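Local coordinates for protein threonine phosphate decarboxylase-like enzyme (PDB 6OUX) that uses pyridoxal phosphate to decarboxylate L-serine O-phosphate to ethanolamine O-phosphate, a precursor in norcobamide biosynthesis, and acts less readily on L-threonine phosphate, at residues A[54-57]-A[58-62]; A[355-358]-A[359-362]; A[96-99]-A[100-103]; A[185-188]-A[189-193]; A[71-74]-A[75-79]. All blocks are in the same frame, centred on the assembly; numbering follows the deposited sequence.

How the contacts relate
Along the chain the order is contact 1, contact 5, contact 3, contact 4, contact 2, all within the part of the protein that belongs to the class I and II aminotransferases. Contacts 1 and 5 lie on the successive helices 53-68 and 73-78, their centres about 19 Å apart, and contact 5 reaches the second subunit. Contact 3 leads into edge strand 102-105 of the seven-stranded mixed sheet, while contact 4 starts helix 189-198, which follows strand 173-177 of that sheet. Contact 2 leaves strand 352-356 of the separate five-stranded sheet and holds Arg-355, which probably binds the substrate; its nearest atoms are about 11 Å from contact 4. None of the five touch: they are spread over two successive helices, both sheets and the edge of the substrate site.

Contact 1: A[54-57]-A[58-62]; sequences YASE and LVLDY
The carbonyl oxygen of Ser-56 takes the N-H of Leu-60 at 2.9 Å (Leu-60 N to Ser-56 O), an almost straight bond of 170° at the hydrogen. Leu-60 also lays its side chain alongside that oxygen: its CG comes to 3.5 Å from Ser-56 O. Because CG of Leu-60 stands anti to its own carbonyl carbon (chi1 -71°), the branch runs back over the preceding turn, and its CD1 ends 4.2 Å from Ser-56 OG. The same i to i+4 pattern is repeated by Val-59 N on Ala-55 O at 2.9 Å, by Asp-61 N on Glu-57 O at 3.0 Å and, longer, by Leu-58 N on Tyr-54 O at 3.3 Å. CG2 of Val-59 folds back to 3.3 Å from Ala-55 O, and CB of Asp-61 rests 3.4 Å from Glu-57 O, so carbon crowds these oxygens beside their N-H partners. This is regular alpha helix, the first half of helix 53-68. It packs on helices 277-286 and 289-314 through Val-59, Leu-58 and Tyr-62, while Tyr-54 OH bonds to Arg-375 N and Asp-61 forms a salt bridge with Arg-65. With no side-chain hydrogen bond or salt bridge joining the two segments, the backbone ladder supplies their polar cohesion, and the side chains contribute mainly carbon contacts to its carbonyl oxygens.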
loop_
_atom_site.group_PDB
_atom_site.type_symbol
_atom_site.label_atom_id
_atom_site.label_comp_id
_atom_site.label_asym_id
_atom_site.label_seq_id
_atom_site.Cartn_x
_atom_site.Cartn_y
_atom_site.Cartn_z
ATOM N N TYR A 54 -20.038 -5.816 12.640
ATOM C CA TYR A 54 -21.277 -5.603 11.878
ATOM C C TYR A 54 -21.067 -4.888 10.531
ATOM O O TYR A 54 -21.687 -5.212 9.522
ATOM C CB TYR A 54 -22.320 -4.887 12.728
ATOM C CG TYR A 54 -22.630 -5.568 14.057
ATOM C CD1 TYR A 54 -23.454 -6.689 14.130
ATOM C CD2 TYR A 54 -22.111 -5.087 15.228
ATOM C CE1 TYR A 54 -23.755 -7.299 15.350
ATOM C CE2 TYR A 54 -22.420 -5.657 16.460
ATOM C CZ TYR A 54 -23.226 -6.781 16.537
ATOM O OH TYR A 54 -23.519 -7.342 17.802
ATOM N N ALA A 55 -20.135 -3.943 10.462
ATOM C CA ALA A 55 -19.833 -3.375 9.160
ATOM C C ALA A 55 -19.022 -4.335 8.305
ATOM O O ALA A 55 -19.110 -4.298 7.102
ATOM C CB ALA A 55 -19.057 -2.091 9.312
ATOM N N SER A 56 -18.121 -5.059 8.940
ATOM C CA SER A 56 -17.276 -5.974 8.230
ATOM C C SER A 56 -18.154 -7.045 7.482
ATOM O O SER A 56 -17.983 -7.252 6.298
ATOM C CB SER A 56 -16.327 -6.573 9.274
ATOM O OG SER A 56 -15.623 -7.577 8.649
ATOM N N GLU A 57 -19.145 -7.613 8.171
ATOM C CA GLU A 57 -20.100 -8.597 7.612
ATOM C C GLU A 57 -20.873 -7.954 6.484
ATOM O O GLU A 57 -21.006 -8.565 5.446
ATOM C CB GLU A 57 -21.113 -9.158 8.656
ATOM C CG GLU A 57 -20.478 -9.861 9.845
ATOM C CD GLU A 57 -21.373 -10.810 10.634
ATOM O OE1 GLU A 57 -22.613 -10.857 10.411
ATOM O OE2 GLU A 57 -20.821 -11.510 11.522
ATOM N N LEU A 58 -21.299 -6.691 6.649
ATOM C CA LEU A 58 -21.964 -5.945 5.578
ATOM C C LEU A 58 -21.127 -5.823 4.321
ATOM O O LEU A 58 -21.588 -6.141 3.236
ATOM C CB LEU A 58 -22.390 -4.560 6.029
ATOM C CG LEU A 58 -23.200 -3.682 5.047
ATOM C CD1 LEU A 58 -24.560 -4.309 4.894
ATOM C CD2 LEU A 58 -23.314 -2.257 5.602
ATOM N N VAL A 59 -19.886 -5.352 4.480
ATOM C CA VAL A 59 -18.963 -5.234 3.353
ATOM C C VAL A 59 -18.681 -6.570 2.697
ATOM O O VAL A 59 -18.684 -6.641 1.482
ATOM C CB VAL A 59 -17.659 -4.529 3.764
ATOM C CG1 VAL A 59 -16.715 -4.387 2.560
ATOM C CG2 VAL A 59 -17.965 -3.120 4.240
ATOM N N LEU A 60 -18.420 -7.635 3.466
ATOM C CA LEU A 60 -18.185 -8.979 2.877
ATOM C C LEU A 60 -19.391 -9.461 2.063
ATOM O O LEU A 60 -19.248 -10.125 1.015
ATOM C CB LEU A 60 -17.842 -10.009 3.931
ATOM C CG LEU A 60 -16.439 -9.813 4.555
ATOM C CD1 LEU A 60 -16.347 -10.634 5.822
ATOM C CD2 LEU A 60 -15.372 -10.189 3.504
ATOM N N ASP A 61 -20.581 -9.086 2.509
ATOM C CA ASP A 61 -21.807 -9.494 1.856
ATOM C C ASP A 61 -21.927 -8.796 0.526
ATOM O O ASP A 61 -22.307 -9.441 -0.419
ATOM C CB ASP A 61 -23.023 -9.199 2.741
ATOM C CG ASP A 61 -24.294 -9.652 2.130
ATOM O OD1 ASP A 61 -24.477 -10.877 1.951
ATOM O OD2 ASP A 61 -25.062 -8.783 1.800
ATOM N N TYR A 62 -21.596 -7.498 0.432
ATOM C CA TYR A 62 -21.528 -6.821 -0.830
ATOM C C TYR A 62 -20.469 -7.417 -1.776
ATOM O O TYR A 62 -20.707 -7.564 -2.997
ATOM C CB TYR A 62 -21.290 -5.317 -0.673
ATOM C CG TYR A 62 -22.506 -4.482 -0.403
ATOM C CD1 TYR A 62 -22.965 -4.220 0.884
ATOM C CD2 TYR A 62 -23.172 -3.903 -1.433
ATOM C CE1 TYR A 62 -24.053 -3.423 1.109
ATOM C CE2 TYR A 62 -24.258 -3.103 -1.223
ATOM C CZ TYR A 62 -24.695 -2.883 0.040
ATOM O OH TYR A 62 -25.751 -2.085 0.165
#

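Contact 2: A[355-358]-A[359-362]; sequences RTMA and DKIG
Strand 352-356 ends in a type I beta turn from Met-357 to Lys-360, closed by Lys-360 N on Met-357 O at 2.9 Å, the donor well above the carbonyl plane. Just before it, Thr-356 OG1 accepts from Ala-358 N at 3.0 Å, an ST turn that overlaps the beta turn. Across this bend Arg-355 grips Asp-359 end-on with two nitrogens. NH1 of Arg-355 meets OD1 of Asp-359 at 2.8 Å in the guanidinium plane, and NH2 reaches its OD2 at 3.0 Å on the syn lone pair, although the two flat groups are turned 34° apart. NH1 of Arg-355 also bonds to Thr-356 O at 2.7 Å, which helps fix the rotation of the guanidinium. Arg-355 probably binds O-phospho-L-serine, together with Arg-369 on the neighbouring strand, which would make Asp-359 a second-shell residue that orients the arginine. A leucine in place of Arg-355 would probably leave the Asp-359 carboxylate without its charged mate and the turn without its cross-brace. CG of Lys-360 packs 4.1 Å from Met-357 CE, and Lys-360 NZ is held by the carbonyls of Phe-131 and Ala-24. NH2 of Arg-355 donates to Gly-25 O as well.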
loop_
_atom_site.group_PDB
_atom_site.type_symbol
_atom_site.label_atom_id
_atom_site.label_comp_id
_atom_site.label_asym_id
_atom_site.label_seq_id
_atom_site.Cartn_x
_atom_site.Cartn_y
_atom_site.Cartn_z
ATOM N N ARG A 355 -5.113 -7.178 24.259
ATOM C CA ARG A 355 -3.843 -6.472 24.030
ATOM C C ARG A 355 -3.361 -5.918 25.371
ATOM O O ARG A 355 -4.082 -5.174 26.086
ATOM C CB ARG A 355 -4.044 -5.378 22.910
ATOM C CG ARG A 355 -2.847 -4.504 22.466
ATOM C CD ARG A 355 -1.712 -5.414 22.084
ATOM N NE ARG A 355 -0.582 -4.806 21.390
ATOM C CZ ARG A 355 0.399 -4.100 21.964
ATOM N NH1 ARG A 355 0.344 -3.760 23.253
ATOM N NH2 ARG A 355 1.418 -3.688 21.208
ATOM N N THR A 356 -2.158 -6.297 25.757
ATOM C CA THR A 356 -1.536 -5.637 26.913
ATOM C C THR A 356 -1.286 -4.131 26.704
ATOM O O THR A 356 -0.964 -3.666 25.581
ATOM C CB THR A 356 -0.200 -6.284 27.306
ATOM O OG1 THR A 356 0.224 -5.720 28.539
ATOM C CG2 THR A 356 0.900 -6.070 26.279
ATOM N N MET A 357 -1.350 -3.380 27.813
ATOM C CA MET A 357 -0.859 -1.971 27.798
ATOM C C MET A 357 0.526 -1.766 28.390
ATOM O O MET A 357 1.069 -0.641 28.329
ATOM C CB MET A 357 -1.845 -1.055 28.477
ATOM C CG MET A 357 -3.134 -1.049 27.670
ATOM S SD MET A 357 -3.361 -0.017 26.214
ATOM C CE MET A 357 -2.904 -1.003 24.863
ATOM N N ALA A 358 1.180 -2.875 28.761
ATOM C CA ALA A 358 2.519 -2.839 29.397
ATOM C C ALA A 358 3.569 -2.112 28.556
ATOM O O ALA A 358 4.459 -1.486 29.086
ATOM C CB ALA A 358 2.990 -4.273 29.695
ATOM N N ASP A 359 3.455 -2.153 27.242
ATOM C CA ASP A 359 4.454 -1.508 26.392
ATOM C C ASP A 359 4.096 -0.080 25.948
ATOM O O ASP A 359 4.693 0.439 25.014
ATOM C CB ASP A 359 4.682 -2.363 25.147
ATOM C CG ASP A 359 3.410 -2.535 24.276
ATOM O OD1 ASP A 359 2.268 -2.285 24.751
ATOM O OD2 ASP A 359 3.568 -2.939 23.110
ATOM N N LYS A 360 3.074 0.511 26.534
ATOM C CA LYS A 360 2.612 1.826 26.094
ATOM C C LYS A 360 2.947 2.773 27.160
ATOM O O LYS A 360 2.391 2.665 28.243
ATOM C CB LYS A 360 1.110 1.814 25.819
ATOM C CG LYS A 360 0.721 0.925 24.641
ATOM C CD LYS A 360 1.572 1.204 23.391
ATOM C CE LYS A 360 1.212 0.207 22.290
ATOM N NZ LYS A 360 1.969 0.564 21.058
ATOM N N ILE A 361 3.858 3.713 26.878
ATOM C CA ILE A 361 4.384 4.598 27.930
ATOM C C ILE A 361 3.311 5.574 28.301
ATOM O O ILE A 361 2.585 6.056 27.458
ATOM C CB ILE A 361 5.719 5.300 27.554
ATOM C CG1 ILE A 361 6.832 4.261 27.273
ATOM C CG2 ILE A 361 6.174 6.267 28.669
ATOM C CD1 ILE A 361 6.951 3.099 28.273
ATOM N N GLY A 362 3.154 5.792 29.592
ATOM C CA GLY A 362 2.143 6.691 30.085
ATOM C C GLY A 362 0.909 6.024 30.599
ATOM O O GLY A 362 0.060 6.678 31.277
#

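Contact 3: A[96-99]-A[100-103]; sequences HVKP and ENIF
Lys-98 stretches its aliphatic chain past the Asn-101 amide, with CB and CD each 3.4 Å from Asn-101 OD1, before it bends at its last torsion (chi4 54°) to bring the ammonium over Glu-100. There Lys-98 NZ forms a salt bridge with Glu-100 OE1 at 2.8 Å, arriving from above the carboxylate plane, 43° out of it. A bend at chi2 of Glu-100 folds the acid back along the proline ring, the two side chains lying side by side, and Glu-100 OE1 comes 3.4 Å from Pro-99 CG. The backbone here makes a short 3-10 turn: Asn-101 N bonds to Lys-98 O at 3.0 Å and Ile-102 N to Pro-99 O at 3.1 Å, both donors well above the carbonyl planes. The turn carries the chain from helix 84-95 into strand 102-105, at the edge of the seven-stranded mixed sheet. ND2 of Asn-101 is taken by Met-258 O, which ties the turn to the chain just past the adjacent strand 254-257. Pro-99 and Ile-102 rest on helix 84-95. The Val-97 side chain crosses that of Asn-101 at about a right angle, its CG1 3.9 Å from Asn-101 CB, with Phe-230 touching both side chains.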
loop_
_atom_site.group_PDB
_atom_site.type_symbol
_atom_site.label_atom_id
_atom_site.label_comp_id
_atom_site.label_asym_id
_atom_site.label_seq_id
_atom_site.Cartn_x
_atom_site.Cartn_y
_atom_site.Cartn_z
ATOM N N HIS A 96 -18.125 16.072 0.833
ATOM C CA HIS A 96 -18.605 17.469 0.648
ATOM C C HIS A 96 -17.433 18.390 0.788
ATOM O O HIS A 96 -17.443 19.367 1.555
ATOM C CB HIS A 96 -19.748 17.864 1.619
ATOM C CG HIS A 96 -20.923 16.945 1.527
ATOM N ND1 HIS A 96 -21.435 16.263 2.609
ATOM C CD2 HIS A 96 -21.607 16.502 0.448
ATOM C CE1 HIS A 96 -22.418 15.480 2.207
ATOM N NE2 HIS A 96 -22.541 15.606 0.898
ATOM N N VAL A 97 -16.396 18.043 0.050
ATOM C CA VAL A 97 -15.175 18.779 0.099
ATOM C C VAL A 97 -14.629 18.779 -1.296
ATOM O O VAL A 97 -14.808 17.829 -2.041
ATOM C CB VAL A 97 -14.137 18.113 1.040
ATOM C CG1 VAL A 97 -12.883 18.918 1.070
ATOM C CG2 VAL A 97 -14.650 17.972 2.479
ATOM N N LYS A 98 -13.904 19.830 -1.621
ATOM C CA LYS A 98 -13.160 19.935 -2.832
ATOM C C LYS A 98 -12.235 18.722 -3.050
ATOM O O LYS A 98 -11.468 18.379 -2.176
ATOM C CB LYS A 98 -12.368 21.222 -2.721
ATOM C CG LYS A 98 -11.326 21.490 -3.796
ATOM C CD LYS A 98 -10.815 22.932 -3.634
ATOM C CE LYS A 98 -9.583 23.208 -4.459
ATOM N NZ LYS A 98 -9.910 22.822 -5.855
ATOM N N PRO A 99 -12.280 18.077 -4.236
ATOM C CA PRO A 99 -11.436 16.862 -4.425
ATOM C C PRO A 99 -9.946 17.038 -4.199
ATOM O O PRO A 99 -9.251 16.120 -3.681
ATOM C CB PRO A 99 -11.677 16.461 -5.916
ATOM C CG PRO A 99 -12.526 17.514 -6.505
ATOM C CD PRO A 99 -13.134 18.347 -5.413
ATOM N N GLU A 100 -9.435 18.197 -4.589
ATOM C CA GLU A 100 -7.987 18.468 -4.500
ATOM C C GLU A 100 -7.555 18.677 -3.024
ATOM O O GLU A 100 -6.391 18.770 -2.743
ATOM C CB GLU A 100 -7.589 19.706 -5.358
ATOM C CG GLU A 100 -7.902 19.674 -6.892
ATOM C CD GLU A 100 -9.349 19.562 -7.284
ATOM O OE1 GLU A 100 -10.263 20.101 -6.567
ATOM O OE2 GLU A 100 -9.625 18.908 -8.328
ATOM N N ASN A 101 -8.499 18.835 -2.100
ATOM C CA ASN A 101 -8.187 18.845 -0.643
ATOM C C ASN A 101 -8.126 17.416 0.019
ATOM O O ASN A 101 -7.800 17.297 1.197
ATOM C CB ASN A 101 -9.213 19.690 0.147
ATOM C CG ASN A 101 -9.043 21.170 -0.050
ATOM O OD1 ASN A 101 -9.902 21.860 -0.544
ATOM N ND2 ASN A 101 -7.949 21.654 0.334
ATOM N N ILE A 102 -8.376 16.356 -0.751
ATOM C CA ILE A 102 -8.355 14.951 -0.276
ATOM C C ILE A 102 -7.083 14.209 -0.700
ATOM O O ILE A 102 -6.766 14.230 -1.863
ATOM C CB ILE A 102 -9.564 14.161 -0.799
ATOM C CG1 ILE A 102 -10.851 14.913 -0.516
ATOM C CG2 ILE A 102 -9.595 12.761 -0.148
ATOM C CD1 ILE A 102 -12.137 14.353 -1.125
ATOM N N PHE A 103 -6.364 13.619 0.266
ATOM C CA PHE A 103 -5.255 12.739 0.042
ATOM C C PHE A 103 -5.698 11.298 0.450
ATOM O O PHE A 103 -6.156 11.057 1.598
ATOM C CB PHE A 103 -3.997 13.215 0.823
ATOM C CG PHE A 103 -2.820 12.316 0.649
ATOM C CD1 PHE A 103 -2.674 11.170 1.440
ATOM C CD2 PHE A 103 -1.872 12.549 -0.357
ATOM C CE1 PHE A 103 -1.623 10.302 1.271
ATOM C CE2 PHE A 103 -0.779 11.688 -0.513
ATOM C CZ PHE A 103 -0.639 10.579 0.302
#

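Contact 4: A[185-188]-A[189-193]; sequences AYLS and LEKMH
Ser-188 is the N-cap of helix 189-198, and both its oxygens serve the first turn. Its carbonyl O takes the N-H of Met-192 at 2.8 Å, nearly straight at 167°. Its OG accepts from Lys-191 N at 3.0 Å (Ser-188 OG to Lys-191 N), though OG sits too close to the lysine chain for its place to be sure. The N-H of Leu-189 is satisfied by Glu-217 OE2, which is also hydrogen-bonded to Tyr-186 OH; one carboxylate oxygen thus joins the tyrosine to the start of the helix. Leu-187 N is bonded to Asn-178 OD1. The side chain of Leu-187 supplies the apolar part: its CG is anti to its backbone N (chi1 -167°) and its branches fork over the first turn, CD1 on Lys-191 CB at 3.7 Å and CD2 on the sulfur of Met-192. The leucine crosses both side chains at about a right angle. A serine at Leu-187 would likely open a gap beside Met-192 and leave its sulfur free to shift. Tyr-186 in turn lays one ring face over the backbone N of Ser-188, which lies 4.0 Å above the ring plane and offset toward its rim.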
loop_
_atom_site.group_PDB
_atom_site.type_symbol
_atom_site.label_atom_id
_atom_site.label_comp_id
_atom_site.label_asym_id
_atom_site.label_seq_id
_atom_site.Cartn_x
_atom_site.Cartn_y
_atom_site.Cartn_z
ATOM N N ALA A 185 -11.194 8.144 25.091
ATOM C CA ALA A 185 -11.907 9.313 25.502
ATOM C C ALA A 185 -11.996 10.304 24.311
ATOM O O ALA A 185 -11.108 10.351 23.463
ATOM C CB ALA A 185 -11.241 9.953 26.676
ATOM N N TYR A 186 -13.095 11.044 24.287
ATOM C CA TYR A 186 -13.532 11.897 23.191
ATOM C C TYR A 186 -13.801 13.337 23.688
ATOM O O TYR A 186 -14.497 13.536 24.650
ATOM C CB TYR A 186 -14.816 11.341 22.541
ATOM C CG TYR A 186 -15.470 12.273 21.534
ATOM C CD1 TYR A 186 -14.894 12.515 20.284
ATOM C CD2 TYR A 186 -16.662 12.918 21.837
ATOM C CE1 TYR A 186 -15.487 13.353 19.390
ATOM C CE2 TYR A 186 -17.295 13.734 20.914
ATOM C CZ TYR A 186 -16.686 13.912 19.692
ATOM O OH TYR A 186 -17.263 14.756 18.841
ATOM N N LEU A 187 -13.226 14.305 23.001
ATOM C CA LEU A 187 -13.460 15.733 23.227
ATOM C C LEU A 187 -14.571 16.210 22.305
ATOM O O LEU A 187 -14.465 16.029 21.066
ATOM C CB LEU A 187 -12.190 16.509 22.861
ATOM C CG LEU A 187 -12.169 17.971 23.334
ATOM C CD1 LEU A 187 -12.163 18.023 24.861
ATOM C CD2 LEU A 187 -10.959 18.675 22.778
ATOM N N SER A 188 -15.605 16.828 22.883
ATOM C CA SER A 188 -16.765 17.344 22.103
ATOM C C SER A 188 -16.398 18.312 20.996
ATOM O O SER A 188 -15.357 18.986 21.063
ATOM C CB SER A 188 -17.760 18.092 23.024
ATOM O OG SER A 188 -17.121 19.207 23.615
ATOM N N LEU A 189 -17.284 18.429 20.017
ATOM C CA LEU A 189 -17.093 19.401 18.953
ATOM C C LEU A 189 -17.063 20.795 19.593
ATOM O O LEU A 189 -16.237 21.629 19.239
ATOM C CB LEU A 189 -18.223 19.328 17.909
ATOM C CG LEU A 189 -17.989 18.298 16.799
ATOM C CD1 LEU A 189 -19.224 18.042 15.928
ATOM C CD2 LEU A 189 -16.794 18.717 15.931
ATOM N N GLU A 190 -17.943 21.024 20.558
ATOM C CA GLU A 190 -17.979 22.309 21.228
ATOM C C GLU A 190 -16.606 22.659 21.760
ATOM O O GLU A 190 -16.133 23.777 21.590
ATOM C CB GLU A 190 -18.993 22.319 22.355
ATOM C CG GLU A 190 -18.947 23.583 23.224
ATOM C CD GLU A 190 -20.183 23.754 24.107
ATOM O OE1 GLU A 190 -20.014 24.024 25.290
ATOM O OE2 GLU A 190 -21.319 23.618 23.605
ATOM N N LYS A 191 -15.982 21.730 22.442
ATOM C CA LYS A 191 -14.658 21.995 23.058
ATOM C C LYS A 191 -13.501 22.005 22.061
ATOM O O LYS A 191 -12.552 22.757 22.259
ATOM C CB LYS A 191 -14.348 20.981 24.145
ATOM C CG LYS A 191 -15.440 20.936 25.186
ATOM C CD LYS A 191 -15.104 21.689 26.445
ATOM C CE LYS A 191 -14.625 20.728 27.527
ATOM N NZ LYS A 191 -15.757 20.083 28.233
ATOM N N MET A 192 -13.581 21.181 21.019
ATOM C CA MET A 192 -12.628 21.254 19.921
ATOM C C MET A 192 -12.619 22.655 19.280
ATOM O O MET A 192 -11.541 23.128 18.907
ATOM C CB MET A 192 -12.876 20.182 18.800
ATOM C CG MET A 192 -12.327 18.790 19.061
ATOM S SD MET A 192 -10.542 18.609 19.500
ATOM C CE MET A 192 -9.928 19.690 18.388
ATOM N N HIS A 193 -13.800 23.267 19.079
ATOM C CA HIS A 193 -13.882 24.665 18.508
ATOM C C HIS A 193 -13.077 25.699 19.364
ATOM O O HIS A 193 -12.228 26.444 18.860
ATOM C CB HIS A 193 -15.373 25.128 18.406
ATOM C CG HIS A 193 -16.067 24.648 17.182
ATOM N ND1 HIS A 193 -15.712 25.064 15.914
ATOM C CD2 HIS A 193 -17.125 23.808 17.031
ATOM C CE1 HIS A 193 -16.490 24.453 15.035
ATOM N NE2 HIS A 193 -17.348 23.683 15.687
#

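Contact 5: A[71-74]-A[75-79]; sequences NAYK and KVLTH
Leu-77 reaches back over the helix turn to Tyr-73. Its CB lies 3.7 Å from Tyr-73 O and its CG 3.5 Å from the same oxygen, which also accepts the N-H of Leu-77 at 3.1 Å (Leu-77 N to Tyr-73 O). At the tip, CD1 of Leu-77 meets Tyr-73 CD2 at 3.9 Å, coming in at the ring edge and in its plane. The ring is placed by chi1 of 83°, which sets it between the tyrosine's backbone N and carbonyl carbon; CG of Lys-74 lies 3.8 Å above one face of the Tyr-73 ring, offset toward its rim. The remaining turns are looser: Val-76 N to Ala-72 O is weak, and Lys-74 O receives weak bonds from the N-H groups of both Leu-77 and Thr-78. CB of Thr-78 presses to 3.0 Å from Lys-74 O. Ala-72, Tyr-73 and Val-76 pack on Leu-67 of helix 53-68, and Tyr-73 also packs on Asp-64 of the second subunit, with Leu-77 on Ile-63 and Thr-78 on Leu-60 of that subunit. The arrangement is that of a short alpha helix, 73-78, which the chain leaves at His-79, with its i to i+4 tyrosine-leucine pair built into the dimer interface.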
loop_
_atom_site.group_PDB
_atom_site.type_symbol
_atom_site.label_atom_id
_atom_site.label_comp_id
_atom_site.label_asym_id
_atom_site.label_seq_id
_atom_site.Cartn_x
_atom_site.Cartn_y
_atom_site.Cartn_z
ATOM N N ASN A 71 -18.628 -13.123 -10.763
ATOM C CA ASN A 71 -17.326 -13.102 -11.458
ATOM C C ASN A 71 -16.726 -11.683 -11.772
ATOM O O ASN A 71 -15.705 -11.575 -12.474
ATOM C CB ASN A 71 -17.366 -14.031 -12.725
ATOM C CG ASN A 71 -17.506 -15.537 -12.363
ATOM O OD1 ASN A 71 -18.169 -16.313 -13.062
ATOM N ND2 ASN A 71 -16.904 -15.940 -11.269
ATOM N N ALA A 72 -17.263 -10.612 -11.177
ATOM C CA ALA A 72 -16.694 -9.281 -11.389
ATOM C C ALA A 72 -15.345 -9.136 -10.693
ATOM O O ALA A 72 -14.581 -8.285 -11.060
ATOM C CB ALA A 72 -17.656 -8.165 -10.939
ATOM N N TYR A 73 -15.079 -9.966 -9.677
ATOM C CA TYR A 73 -13.747 -10.034 -9.070
ATOM C C TYR A 73 -12.604 -10.176 -10.076
ATOM O O TYR A 73 -11.506 -9.718 -9.767
ATOM C CB TYR A 73 -13.657 -11.088 -7.981
ATOM C CG TYR A 73 -13.403 -12.452 -8.493
ATOM C CD1 TYR A 73 -14.465 -13.250 -8.927
ATOM C CD2 TYR A 73 -12.111 -12.927 -8.656
ATOM C CE1 TYR A 73 -14.239 -14.512 -9.454
ATOM C CE2 TYR A 73 -11.891 -14.186 -9.166
ATOM C CZ TYR A 73 -12.946 -14.976 -9.549
ATOM O OH TYR A 73 -12.734 -16.201 -10.088
ATOM N N LYS A 74 -12.860 -10.800 -11.242
ATOM C CA LYS A 74 -11.847 -11.056 -12.269
ATOM C C LYS A 74 -11.233 -9.749 -12.791
ATOM O O LYS A 74 -10.034 -9.598 -12.815
ATOM C CB LYS A 74 -12.426 -11.879 -13.407
ATOM C CG LYS A 74 -12.712 -13.304 -12.949
ATOM C CD LYS A 74 -13.138 -14.241 -14.062
ATOM C CE LYS A 74 -13.346 -15.638 -13.487
ATOM N NZ LYS A 74 -13.880 -16.568 -14.531
ATOM N N LYS A 75 -12.082 -8.814 -13.165
ATOM C CA LYS A 75 -11.678 -7.512 -13.582
ATOM C C LYS A 75 -11.065 -6.721 -12.447
ATOM O O LYS A 75 -10.184 -5.971 -12.701
ATOM C CB LYS A 75 -12.880 -6.706 -14.084
ATOM C CG LYS A 75 -13.680 -7.325 -15.221
ATOM C CD LYS A 75 -12.812 -7.738 -16.395
ATOM C CE LYS A 75 -13.627 -7.827 -17.689
ATOM N NZ LYS A 75 -13.921 -6.474 -18.238
ATOM N N VAL A 76 -11.556 -6.835 -11.212
ATOM C CA VAL A 76 -10.937 -6.107 -10.080
ATOM C C VAL A 76 -9.443 -6.503 -9.928
ATOM O O VAL A 76 -8.586 -5.660 -9.660
ATOM C CB VAL A 76 -11.699 -6.347 -8.732
ATOM C CG1 VAL A 76 -10.913 -5.797 -7.527
ATOM C CG2 VAL A 76 -13.105 -5.769 -8.773
ATOM N N LEU A 77 -9.119 -7.772 -10.150
ATOM C CA LEU A 77 -7.734 -8.258 -9.965
ATOM C C LEU A 77 -6.834 -8.027 -11.179
ATOM O O LEU A 77 -5.632 -7.897 -11.040
ATOM C CB LEU A 77 -7.774 -9.730 -9.580
ATOM C CG LEU A 77 -8.449 -10.043 -8.193
ATOM C CD1 LEU A 77 -8.490 -11.543 -7.908
ATOM C CD2 LEU A 77 -7.786 -9.300 -7.038
ATOM N N THR A 78 -7.458 -7.919 -12.340
ATOM C CA THR A 78 -6.826 -7.959 -13.638
ATOM C C THR A 78 -6.560 -6.580 -14.255
ATOM O O THR A 78 -5.564 -6.403 -14.942
ATOM C CB THR A 78 -7.742 -8.888 -14.534
ATOM O OG1 THR A 78 -7.134 -10.182 -14.648
ATOM C CG2 THR A 78 -8.187 -8.303 -15.817
ATOM N N HIS A 79 -7.433 -5.613 -14.012
ATOM C CA HIS A 79 -7.328 -4.278 -14.618
ATOM C C HIS A 79 -6.493 -3.329 -13.785
ATOM O O HIS A 79 -6.418 -3.499 -12.574
ATOM C CB HIS A 79 -8.729 -3.707 -14.824
ATOM C CG HIS A 79 -9.465 -4.331 -15.969
ATOM N ND1 HIS A 79 -10.776 -4.032 -16.265
ATOM C CD2 HIS A 79 -9.079 -5.262 -16.875
ATOM C CE1 HIS A 79 -11.157 -4.728 -17.320
ATOM N NE2 HIS A 79 -10.147 -5.489 -17.704
HETATM O O HOH W 1 -15.084 -10.013 -14.222
#